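Side-chain contacts in esterase (Staphylococcus aureus subsp. aureus USA300_TCH1516, PDB 3D7R), which probably hydrolyses carboxylic or related ester bonds as an esterase of the alpha/beta-hydrolase fold: residues K44-V49 and S224-N229; L124-E129 and K312-S317; P133-T138 and D144-A149; L275-M280 and Q285-Y290. All blocks are in the same frame, centred on the assembly; numbering follows the deposited sequence.

Contact 1: K44-V49 and S224-N229; sequences KNDQDV and SQFGVN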
# COMPACT_ATOMS: atom_id res chain seq x y z
N LYS A 44 -0.34 -23.80 -2.16
CA LYS A 44 -0.84 -24.95 -2.95
C LYS A 44 -2.22 -25.39 -2.51
O LYS A 44 -3.04 -25.85 -3.31
CB LYS A 44 0.12 -26.13 -2.83
CG LYS A 44 1.45 -25.96 -3.53
CD LYS A 44 2.28 -27.24 -3.55
CE LYS A 44 2.77 -27.64 -2.18
NZ LYS A 44 3.45 -26.50 -1.48
N ASN A 45 -2.48 -25.23 -1.21
CA ASN A 45 -3.62 -25.86 -0.55
C ASN A 45 -3.87 -25.29 0.85
O ASN A 45 -3.17 -24.36 1.28
CB ASN A 45 -3.39 -27.38 -0.48
CG ASN A 45 -2.04 -27.74 0.15
OD1 ASN A 45 -1.58 -27.08 1.09
ND2 ASN A 45 -1.41 -28.80 -0.36
N ASP A 46 -4.85 -25.84 1.56
CA ASP A 46 -5.20 -25.34 2.89
C ASP A 46 -4.04 -25.50 3.86
O ASP A 46 -3.81 -24.65 4.71
CB ASP A 46 -6.48 -26.02 3.40
CG ASP A 46 -7.75 -25.41 2.78
OD1 ASP A 46 -7.65 -24.40 2.04
OD2 ASP A 46 -8.85 -25.95 3.03
N GLN A 47 -3.29 -26.58 3.68
CA GLN A 47 -2.19 -26.91 4.56
C GLN A 47 -1.09 -25.83 4.51
O GLN A 47 -0.57 -25.41 5.55
CB GLN A 47 -1.65 -28.30 4.18
CG GLN A 47 -2.59 -29.51 4.47
CD GLN A 47 -3.98 -29.49 3.77
OE1 GLN A 47 -4.10 -29.27 2.55
NE2 GLN A 47 -5.03 -29.73 4.56
N ASP A 48 -0.75 -25.36 3.30
CA ASP A 48 0.17 -24.23 3.11
C ASP A 48 -0.35 -22.95 3.76
O ASP A 48 0.42 -22.18 4.33
CB ASP A 48 0.41 -23.93 1.62
CG ASP A 48 1.40 -24.88 0.97
OD1 ASP A 48 2.02 -25.71 1.67
OD2 ASP A 48 1.56 -24.80 -0.28
N VAL A 49 -1.66 -22.74 3.67
CA VAL A 49 -2.32 -21.56 4.27
C VAL A 49 -2.18 -21.59 5.80
O VAL A 49 -1.78 -20.59 6.42
CB VAL A 49 -3.81 -21.42 3.81
CG1 VAL A 49 -4.53 -20.29 4.53
CG2 VAL A 49 -3.87 -21.18 2.30
N SER A 224 -1.69 -14.38 -6.18
CA SER A 224 -2.44 -15.62 -6.24
C SER A 224 -3.86 -15.32 -5.78
O SER A 224 -4.04 -14.79 -4.68
CB SER A 224 -1.80 -16.61 -5.27
OG SER A 224 -2.65 -17.71 -5.05
N GLN A 225 -4.87 -15.63 -6.60
CA GLN A 225 -6.26 -15.46 -6.16
C GLN A 225 -6.49 -16.25 -4.87
O GLN A 225 -6.99 -15.71 -3.91
CB GLN A 225 -7.30 -15.90 -7.21
CG GLN A 225 -8.73 -15.41 -6.83
CD GLN A 225 -9.87 -16.00 -7.64
OE1 GLN A 225 -9.71 -17.01 -8.31
NE2 GLN A 225 -11.03 -15.36 -7.56
N PHE A 226 -6.11 -17.53 -4.87
CA PHE A 226 -6.21 -18.36 -3.66
C PHE A 226 -5.54 -17.71 -2.44
O PHE A 226 -6.16 -17.61 -1.38
CB PHE A 226 -5.61 -19.76 -3.90
CG PHE A 226 -5.74 -20.71 -2.73
CD1 PHE A 226 -7.00 -21.05 -2.20
CD2 PHE A 226 -4.61 -21.32 -2.19
CE1 PHE A 226 -7.11 -21.95 -1.15
CE2 PHE A 226 -4.71 -22.21 -1.12
CZ PHE A 226 -5.97 -22.52 -0.60
N GLY A 227 -4.28 -17.29 -2.59
CA GLY A 227 -3.53 -16.66 -1.49
C GLY A 227 -4.16 -15.38 -0.96
O GLY A 227 -4.33 -15.21 0.25
N VAL A 228 -4.54 -14.48 -1.87
CA VAL A 228 -5.17 -13.22 -1.49
C VAL A 228 -6.54 -13.47 -0.83
O VAL A 228 -6.82 -12.95 0.27
CB VAL A 228 -5.24 -12.24 -2.72
CG1 VAL A 228 -6.12 -11.02 -2.45
CG2 VAL A 228 -3.83 -11.80 -3.14
N ASN A 229 -7.37 -14.31 -1.46
CA ASN A 229 -8.67 -14.69 -0.87
C ASN A 229 -8.51 -15.18 0.58
O ASN A 229 -9.14 -14.67 1.51
CB ASN A 229 -9.37 -15.78 -1.69
CG ASN A 229 -9.90 -15.29 -3.05
OD1 ASN A 229 -10.34 -16.10 -3.88
ND2 ASN A 229 -9.85 -13.99 -3.29

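Contact 2: L124-E129 and K312-S317; sequences LSTLYE and KQIAKS. With DMS (dimethyl sulfoxide), chain F.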
# COMPACT_ATOMS: atom_id res chain seq x y z
N LEU A 124 14.23 10.85 -0.06
CA LEU A 124 15.28 11.64 -0.68
C LEU A 124 14.81 12.37 -1.93
O LEU A 124 15.28 13.48 -2.22
CB LEU A 124 16.51 10.77 -0.97
CG LEU A 124 17.58 10.71 0.13
CD1 LEU A 124 17.06 10.08 1.42
CD2 LEU A 124 18.81 9.95 -0.38
N SER A 125 13.87 11.77 -2.68
CA SER A 125 13.33 12.42 -3.90
C SER A 125 12.27 13.48 -3.65
O SER A 125 12.23 14.50 -4.35
CB SER A 125 12.79 11.37 -4.88
OG SER A 125 13.80 10.44 -5.20
N THR A 126 11.37 13.23 -2.70
CA THR A 126 10.26 14.15 -2.46
C THR A 126 10.60 15.22 -1.41
O THR A 126 10.00 16.31 -1.42
CB THR A 126 9.01 13.39 -1.96
OG1 THR A 126 9.30 12.78 -0.70
CG2 THR A 126 8.60 12.30 -2.98
N LEU A 127 11.54 14.90 -0.52
CA LEU A 127 11.81 15.71 0.66
C LEU A 127 10.58 15.95 1.53
O LEU A 127 10.46 16.99 2.18
CB LEU A 127 12.48 17.05 0.28
CG LEU A 127 13.79 16.88 -0.49
CD1 LEU A 127 14.39 18.24 -0.82
CD2 LEU A 127 14.77 16.02 0.34
N TYR A 128 9.67 14.97 1.54
CA TYR A 128 8.67 14.82 2.59
C TYR A 128 9.24 13.89 3.66
O TYR A 128 10.11 13.06 3.37
CB TYR A 128 7.40 14.17 2.03
CG TYR A 128 6.51 15.07 1.19
CD1 TYR A 128 7.04 15.87 0.18
CD2 TYR A 128 5.14 15.08 1.40
CE1 TYR A 128 6.21 16.68 -0.60
CE2 TYR A 128 4.29 15.90 0.63
CZ TYR A 128 4.84 16.69 -0.36
OH TYR A 128 4.01 17.49 -1.12
N GLU A 129 8.75 14.01 4.90
CA GLU A 129 9.03 13.01 5.91
C GLU A 129 8.10 11.82 5.69
O GLU A 129 6.87 11.96 5.71
CB GLU A 129 8.80 13.58 7.31
CG GLU A 129 8.97 12.57 8.40
CD GLU A 129 8.97 13.21 9.77
OE1 GLU A 129 7.86 13.48 10.29
OE2 GLU A 129 10.08 13.41 10.32
N LYS A 312 10.55 9.26 -9.71
CA LYS A 312 10.65 10.62 -10.25
C LYS A 312 9.26 11.19 -10.56
O LYS A 312 9.02 12.38 -10.35
CB LYS A 312 11.53 10.69 -11.49
CG LYS A 312 13.00 10.47 -11.23
CD LYS A 312 13.83 10.64 -12.53
CE LYS A 312 15.18 9.90 -12.46
NZ LYS A 312 16.31 10.77 -12.03
N GLN A 313 8.36 10.35 -11.07
CA GLN A 313 6.98 10.77 -11.34
C GLN A 313 6.21 11.14 -10.06
O GLN A 313 5.42 12.09 -10.05
CB GLN A 313 6.23 9.69 -12.11
CG GLN A 313 6.70 9.61 -13.59
CD GLN A 313 6.27 8.34 -14.27
OE1 GLN A 313 6.10 7.29 -13.64
NE2 GLN A 313 6.08 8.43 -15.59
N ILE A 314 6.42 10.36 -8.99
CA ILE A 314 5.92 10.73 -7.66
C ILE A 314 6.45 12.10 -7.25
O ILE A 314 5.66 12.99 -6.91
CB ILE A 314 6.26 9.66 -6.60
CG1 ILE A 314 5.53 8.34 -6.94
CG2 ILE A 314 5.89 10.16 -5.18
CD1 ILE A 314 5.88 7.17 -6.05
N ALA A 315 7.77 12.30 -7.33
CA ALA A 315 8.42 13.56 -6.95
C ALA A 315 7.88 14.76 -7.76
O ALA A 315 7.58 15.81 -7.19
CB ALA A 315 9.94 13.46 -7.11
N LYS A 316 7.77 14.59 -9.07
CA LYS A 316 7.26 15.66 -9.93
C LYS A 316 5.78 15.98 -9.64
O LYS A 316 5.38 17.14 -9.66
CB LYS A 316 7.45 15.29 -11.40
CG LYS A 316 7.21 16.45 -12.40
CD LYS A 316 5.75 16.51 -12.86
CE LYS A 316 5.39 17.88 -13.48
NZ LYS A 316 3.94 18.21 -13.23
N SER A 317 4.97 14.96 -9.38
CA SER A 317 3.54 15.22 -9.19
C SER A 317 3.16 15.65 -7.76
O SER A 317 2.18 16.36 -7.57
CB SER A 317 2.72 14.00 -9.59
OG SER A 317 3.07 12.91 -8.77
S DMS F . 4.02 5.67 -17.67
O DMS F . 5.40 6.77 -17.56
C1 DMS F . 3.02 6.20 -19.09
C2 DMS F . 4.65 4.11 -18.31

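Contact 3: P133-T138 and D144-A149; sequences PIYPKT and DDTFQA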
# COMPACT_ATOMS: atom_id res chain seq x y z
N PRO A 133 4.03 3.37 9.80
CA PRO A 133 3.42 2.61 10.91
C PRO A 133 3.42 1.09 10.70
O PRO A 133 3.05 0.61 9.63
CB PRO A 133 2.00 3.15 10.95
CG PRO A 133 1.70 3.54 9.49
CD PRO A 133 3.04 4.06 8.97
N ILE A 134 3.86 0.34 11.72
CA ILE A 134 3.78 -1.12 11.65
C ILE A 134 2.41 -1.51 12.24
O ILE A 134 2.29 -1.83 13.41
CB ILE A 134 4.97 -1.79 12.40
CG1 ILE A 134 6.32 -1.21 11.93
CG2 ILE A 134 4.95 -3.31 12.22
CD1 ILE A 134 6.57 -1.21 10.39
N TYR A 135 1.37 -1.40 11.40
CA TYR A 135 -0.04 -1.52 11.81
C TYR A 135 -0.37 -2.98 12.11
O TYR A 135 0.33 -3.88 11.62
CB TYR A 135 -0.95 -0.95 10.71
CG TYR A 135 -0.69 -1.56 9.33
CD1 TYR A 135 -1.22 -2.81 8.99
CD2 TYR A 135 0.10 -0.89 8.38
CE1 TYR A 135 -0.97 -3.37 7.76
CE2 TYR A 135 0.36 -1.46 7.13
CZ TYR A 135 -0.17 -2.71 6.84
OH TYR A 135 0.06 -3.29 5.61
N PRO A 136 -1.39 -3.23 12.96
CA PRO A 136 -1.74 -4.62 13.31
C PRO A 136 -1.97 -5.53 12.10
O PRO A 136 -2.61 -5.14 11.11
CB PRO A 136 -3.05 -4.45 14.10
CG PRO A 136 -2.89 -3.09 14.77
CD PRO A 136 -2.22 -2.25 13.69
N LYS A 137 -1.44 -6.74 12.21
CA LYS A 137 -1.49 -7.73 11.15
C LYS A 137 -2.29 -8.95 11.53
O LYS A 137 -2.33 -9.36 12.72
CB LYS A 137 -0.07 -8.22 10.80
CG LYS A 137 0.93 -7.15 10.40
CD LYS A 137 0.40 -6.29 9.26
CE LYS A 137 1.52 -5.45 8.61
NZ LYS A 137 2.11 -4.40 9.58
N THR A 138 -2.89 -9.56 10.51
CA THR A 138 -3.46 -10.88 10.64
C THR A 138 -2.31 -11.92 10.63
O THR A 138 -1.23 -11.63 10.11
CB THR A 138 -4.58 -11.11 9.56
OG1 THR A 138 -5.75 -11.68 10.16
CG2 THR A 138 -4.11 -11.95 8.34
N ASP A 144 -10.68 -4.08 11.81
CA ASP A 144 -10.90 -2.90 12.67
C ASP A 144 -9.66 -2.46 13.42
O ASP A 144 -9.45 -1.26 13.59
CB ASP A 144 -12.07 -3.08 13.63
CG ASP A 144 -13.41 -3.17 12.92
OD1 ASP A 144 -13.50 -2.91 11.69
OD2 ASP A 144 -14.40 -3.49 13.61
N ASP A 145 -8.86 -3.42 13.87
CA ASP A 145 -7.58 -3.15 14.53
C ASP A 145 -6.67 -2.37 13.59
O ASP A 145 -6.01 -1.41 13.98
CB ASP A 145 -6.88 -4.47 14.90
CG ASP A 145 -7.71 -5.35 15.82
OD1 ASP A 145 -8.12 -4.85 16.89
OD2 ASP A 145 -7.95 -6.54 15.50
N THR A 146 -6.62 -2.82 12.35
CA THR A 146 -5.73 -2.25 11.34
C THR A 146 -6.12 -0.81 11.05
O THR A 146 -5.29 0.10 11.10
CB THR A 146 -5.81 -3.08 10.05
OG1 THR A 146 -5.37 -4.41 10.33
CG2 THR A 146 -4.92 -2.46 8.93
N PHE A 147 -7.41 -0.61 10.79
CA PHE A 147 -7.89 0.73 10.44
C PHE A 147 -7.85 1.73 11.62
O PHE A 147 -7.56 2.90 11.41
CB PHE A 147 -9.28 0.67 9.78
CG PHE A 147 -9.23 0.33 8.30
CD1 PHE A 147 -8.55 1.17 7.40
CD2 PHE A 147 -9.80 -0.84 7.82
CE1 PHE A 147 -8.49 0.84 6.03
CE2 PHE A 147 -9.74 -1.17 6.46
CZ PHE A 147 -9.09 -0.32 5.56
N GLN A 148 -8.13 1.28 12.84
CA GLN A 148 -8.06 2.17 13.99
C GLN A 148 -6.65 2.69 14.21
O GLN A 148 -6.44 3.86 14.55
CB GLN A 148 -8.65 1.51 15.26
CG GLN A 148 -10.17 1.24 15.06
CD GLN A 148 -10.85 0.52 16.22
OE1 GLN A 148 -10.23 -0.24 16.98
NE2 GLN A 148 -12.16 0.73 16.35
N ALA A 149 -5.67 1.81 14.00
CA ALA A 149 -4.27 2.19 14.13
C ALA A 149 -3.85 3.23 13.09
O ALA A 149 -3.15 4.19 13.40
CB ALA A 149 -3.38 0.97 14.04

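Contact 4: L275-M280 and Q285-Y290; sequences LFEQMM and QYIEFY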
# COMPACT_ATOMS: atom_id res chain seq x y z
N LEU A 275 -10.62 -0.34 -14.31
CA LEU A 275 -12.02 -0.12 -13.89
C LEU A 275 -12.15 1.03 -12.89
O LEU A 275 -13.01 1.92 -13.04
CB LEU A 275 -12.61 -1.40 -13.30
CG LEU A 275 -14.05 -1.32 -12.77
CD1 LEU A 275 -15.04 -0.76 -13.84
CD2 LEU A 275 -14.50 -2.70 -12.29
N PHE A 276 -11.30 1.02 -11.87
CA PHE A 276 -11.25 2.14 -10.92
C PHE A 276 -11.00 3.48 -11.65
O PHE A 276 -11.66 4.49 -11.38
CB PHE A 276 -10.19 1.89 -9.86
CG PHE A 276 -10.01 3.03 -8.89
CD1 PHE A 276 -11.00 3.34 -7.96
CD2 PHE A 276 -8.80 3.76 -8.87
CE1 PHE A 276 -10.83 4.38 -7.04
CE2 PHE A 276 -8.61 4.80 -7.95
CZ PHE A 276 -9.63 5.10 -7.03
N GLU A 277 -10.05 3.51 -12.58
CA GLU A 277 -9.81 4.74 -13.32
C GLU A 277 -11.06 5.22 -14.06
O GLU A 277 -11.35 6.42 -14.07
CB GLU A 277 -8.65 4.57 -14.29
CG GLU A 277 -8.34 5.84 -15.09
CD GLU A 277 -7.39 5.61 -16.26
OE1 GLU A 277 -7.39 4.52 -16.87
OE2 GLU A 277 -6.66 6.55 -16.57
N GLN A 278 -11.79 4.30 -14.71
CA GLN A 278 -13.04 4.64 -15.41
C GLN A 278 -14.08 5.23 -14.46
O GLN A 278 -14.76 6.22 -14.79
CB GLN A 278 -13.60 3.41 -16.14
CG GLN A 278 -12.87 3.07 -17.48
CD GLN A 278 -13.02 4.18 -18.51
OE1 GLN A 278 -14.11 4.68 -18.73
NE2 GLN A 278 -11.92 4.57 -19.15
N MSE A 279 -14.21 4.64 -13.27
CA MSE A 279 -15.15 5.15 -12.27
C MSE A 279 -14.78 6.57 -11.78
O MSE A 279 -15.64 7.42 -11.63
CB MSE A 279 -15.27 4.19 -11.08
CG MSE A 279 -15.83 2.83 -11.43
SE MSE A 279 -15.52 1.59 -9.92
CE MSE A 279 -16.56 2.51 -8.58
N MSE A 280 -13.49 6.80 -11.52
CA MSE A 280 -13.00 8.15 -11.15
C MSE A 280 -13.31 9.20 -12.23
O MSE A 280 -13.80 10.30 -11.94
CB MSE A 280 -11.49 8.09 -10.90
CG MSE A 280 -11.11 7.22 -9.70
SE MSE A 280 -11.52 8.16 -8.01
CE MSE A 280 -10.08 9.45 -8.08
N GLN A 285 -13.51 12.90 -10.94
CA GLN A 285 -12.52 12.93 -9.89
C GLN A 285 -11.14 12.84 -10.55
O GLN A 285 -10.89 11.95 -11.38
CB GLN A 285 -12.71 11.76 -8.91
CG GLN A 285 -13.91 11.88 -7.93
CD GLN A 285 -13.79 13.03 -6.93
OE1 GLN A 285 -14.77 13.70 -6.66
NE2 GLN A 285 -12.60 13.24 -6.36
N TYR A 286 -10.27 13.77 -10.20
CA TYR A 286 -8.90 13.79 -10.69
C TYR A 286 -8.15 12.47 -10.45
O TYR A 286 -8.01 12.03 -9.31
CB TYR A 286 -8.11 14.93 -10.04
CG TYR A 286 -6.81 15.21 -10.76
CD1 TYR A 286 -6.76 16.16 -11.77
CD2 TYR A 286 -5.64 14.51 -10.44
CE1 TYR A 286 -5.57 16.43 -12.45
CE2 TYR A 286 -4.45 14.76 -11.12
CZ TYR A 286 -4.43 15.72 -12.13
OH TYR A 286 -3.28 15.99 -12.81
N ILE A 287 -7.67 11.85 -11.52
CA ILE A 287 -6.83 10.65 -11.40
C ILE A 287 -5.72 10.68 -12.45
O ILE A 287 -5.98 10.97 -13.63
CB ILE A 287 -7.67 9.34 -11.44
CG1 ILE A 287 -6.75 8.11 -11.46
CG2 ILE A 287 -8.63 9.36 -12.67
CD1 ILE A 287 -6.99 7.12 -10.32
N GLU A 288 -4.47 10.43 -12.03
CA GLU A 288 -3.39 10.17 -12.98
C GLU A 288 -3.04 8.71 -12.84
O GLU A 288 -2.77 8.25 -11.73
CB GLU A 288 -2.15 11.03 -12.68
CG GLU A 288 -2.20 12.45 -13.22
CD GLU A 288 -1.10 13.35 -12.67
OE1 GLU A 288 -0.01 12.85 -12.30
OE2 GLU A 288 -1.34 14.57 -12.61
N PHE A 289 -3.10 7.95 -13.93
CA PHE A 289 -2.69 6.56 -13.89
C PHE A 289 -1.41 6.42 -14.73
O PHE A 289 -1.41 6.67 -15.93
CB PHE A 289 -3.84 5.66 -14.35
CG PHE A 289 -3.55 4.18 -14.30
CD1 PHE A 289 -2.54 3.65 -13.49
CD2 PHE A 289 -4.33 3.30 -15.04
CE1 PHE A 289 -2.28 2.28 -13.45
CE2 PHE A 289 -4.10 1.91 -15.00
CZ PHE A 289 -3.06 1.40 -14.21
N TYR A 290 -0.33 6.07 -14.06
CA TYR A 290 0.92 5.78 -14.73
C TYR A 290 0.97 4.26 -14.90
O TYR A 290 1.21 3.52 -13.96
CB TYR A 290 2.10 6.29 -13.91
CG TYR A 290 2.12 7.80 -13.70
CD1 TYR A 290 2.80 8.63 -14.60
CD2 TYR A 290 1.45 8.39 -12.62
CE1 TYR A 290 2.84 10.02 -14.42
CE2 TYR A 290 1.48 9.79 -12.43
CZ TYR A 290 2.18 10.59 -13.33
OH TYR A 290 2.22 11.95 -13.18

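Contact 1: K44-V49 and S224-N229
N45 and F226 place their CA atoms 8.5 Å apart, V49 and G227 7.7 Å, where the first turns of helices 46-61 and 225-236 meet at the surface of the alpha/beta-hydrolase fold. Each helix starts with a side-chain N-cap: N45 OD1 accepts from D48 N nearly in line with its C=O bond, and S224 OG accepts from G227 N. Almost everything between the segments is the work of one ring. F226 holds CG anti to its backbone N (chi1 -177°), which carries the phenyl across to the amino-terminal turn of 46-61. There N45 O, 3.6 Å from F226 CE2, and D46 OD1, 3.7 Å from F226 CZ, lie at the ring edge and in its plane, so oxygens face the slightly positive C-H rim. The D46 carboxylate is only 17° from the ring plane. V49 brings its CG2 branch obliquely to F226 CE2 and also rests on F43. Behind this turn, D48 OD1 pairs with R51, while D48 OD2 is gripped twice from within the segment: K44 NZ comes on its syn lone pair at 2.8 Å, and K44 N on its anti side at 2.9 Å.

Contact 2: L124-E129 and K312-S317
T126 OG1, on the side chain that meets I314, has two partners within its own part of the chain: it accepts from Y128 N at 3.2 Å (N-H...O 169°), which makes an ST turn, and it bonds to I122 O one helical turn back. With chi1 at 63°, the hydroxyl sits between the backbone N and the carbonyl carbon, and CG2 is left to lean toward helix 305-318. That methyl group meets I314 CG2 at 4.1 Å and lies over the backbone of A315, whose CA is 4.2 Å away. Beside it, A315 CB points at the carboxyl-terminal end of helix 113-126, 3.7 Å from S125 O and 4.2 Å from S125 CB. Because A315 is so small, the backbones come close: the CA atoms of T126 and A315 are 4.9 Å apart. L127 then leaves the helix with positive phi, and the chain turns into strand 129-133. Y128 presents its ring edge to T126 O and ties its OH to D319, just past helix 305-318. On another side of that helix, Q313 divides its amide: NE2 donates at 2.7 Å to the oxygen of a dimethyl sulfoxide, probably from the crystallisation liquor, and OE1 bonds to Y292 OH. This pairing of helices is consistent with helices A and F of alpha/beta hydrolases. S125 OG, bonded to K121 O, and T126 OG1 both turn back on their own helix, so what crosses the interface is van der Waals packing of small groups.

Contact 3: P133-T138 and D144-A149
P136 and T146 make the polar link: T146 OG1 donates to P136 O at 3.0 Å, approaching from above the carbonyl plane (37° out of it) rather than on a lone pair. The same hydroxyl is also bonded by W235 NE1 of helix 225-236, so it joins three parts of the chain. Within the loop, K137 folds back so that its NZ bonds to Y135 O at 2.8 Å, in the carbonyl plane. This places NZ 3.6 Å above the Y135 ring, over its centre, where the pi electrons would favour a positive charge; Q110 OE1 and H103 NE2 are further partners. The apolar contacts centre on the proline ring. P136 CD presses on A149 CB at 3.4 Å, tighter than usual van der Waals contact. P136 CB faces D145 CB, and P136 CG lies 3.6 Å from D145 O. The ring thus rides on one turn of helix 143-161, with D145 and A149 beneath it. T146 has CG2 anti to its backbone N (chi1 of OG1 -62°), and this methyl group comes obliquely to Y135 CD1 at 3.7 Å. Y135 in turn stacks on H103 and bonds through its OH to H103 O. The segments are the loop after strand 129-133 and the first turns of helix 143-161. H103 opens an HGG sequence, as in hormone-sensitive-lipase-like esterases, where it helps to form the oxyanion hole, and the Y135-P136-K137 loop is probably the counterpart of their YRLAPE-type motif.

Contact 4: L275-M280 and Q285-Y290
M280 and Q285 lie at the turn of a beta-alpha-beta unit, where helix 270-282 gives way to strand 287-292. Q285 N donates to M280 O at 2.8 Å (N-H...O 167°) and so ties the last part of the helix to the returning chain; Q285 OE1 accepts from G255 N, away from the helix segment. M280, present as selenomethionine, is bent at both chi2 and chi3. Its CE thereby curls back to within 3.5 Å of Y286 O and 3.6 Å of Q285 CB. In this unit the axes of helix segment 275-280 and strand 287-290 approach to 9.3 Å, with 157° between their directions, close to antiparallel, as expected of a helix that returns the chain between parallel strands 259-264 and 287-292. I287 meets two helix side chains: CD1 touches F276 CE2 obliquely at 3.7 Å, and CG2 touches M280 CB. M280 CG lies over one face of the F276 ring, offset toward the rim. Next to F276 in the helix, E277 extends with CG anti to its backbone N. Its carboxylate stands at 86° to the F289 ring: OE1 lies at the ring edge and in its plane, while OE2 touches F289 CB at 3.7 Å. On the other side of the strand, Y290 OH donates to E288 OE1 at 2.6 Å, from above the carboxylate plane.

Overall arrangement
The contacts are spread round the eight-stranded mixed sheet of one chain. Contact 1 lies farthest from the chain centre, about 21 Å between centres, and encloses contact 3 in sequence; contact 2, centred 36 Å from contact 1 on the opposite side, encloses both contacts 3 and 4. The segments of contacts 1 and 2 alternate along the chain. Contact 3 follows directly on residues 124-129, at the far end of strand 129-133. Contacts 2 and 4 touch, with Q313 NE2 3.4 Å from Y290 CD1, because helix 305-318 follows and covers strand 287-292, the edge strand. Contact 3 shares helix 225-236 with contact 1 through W235. Contacts 1 and 2 bridge segments about 180 residues apart, whereas contacts 3 and 4 are local.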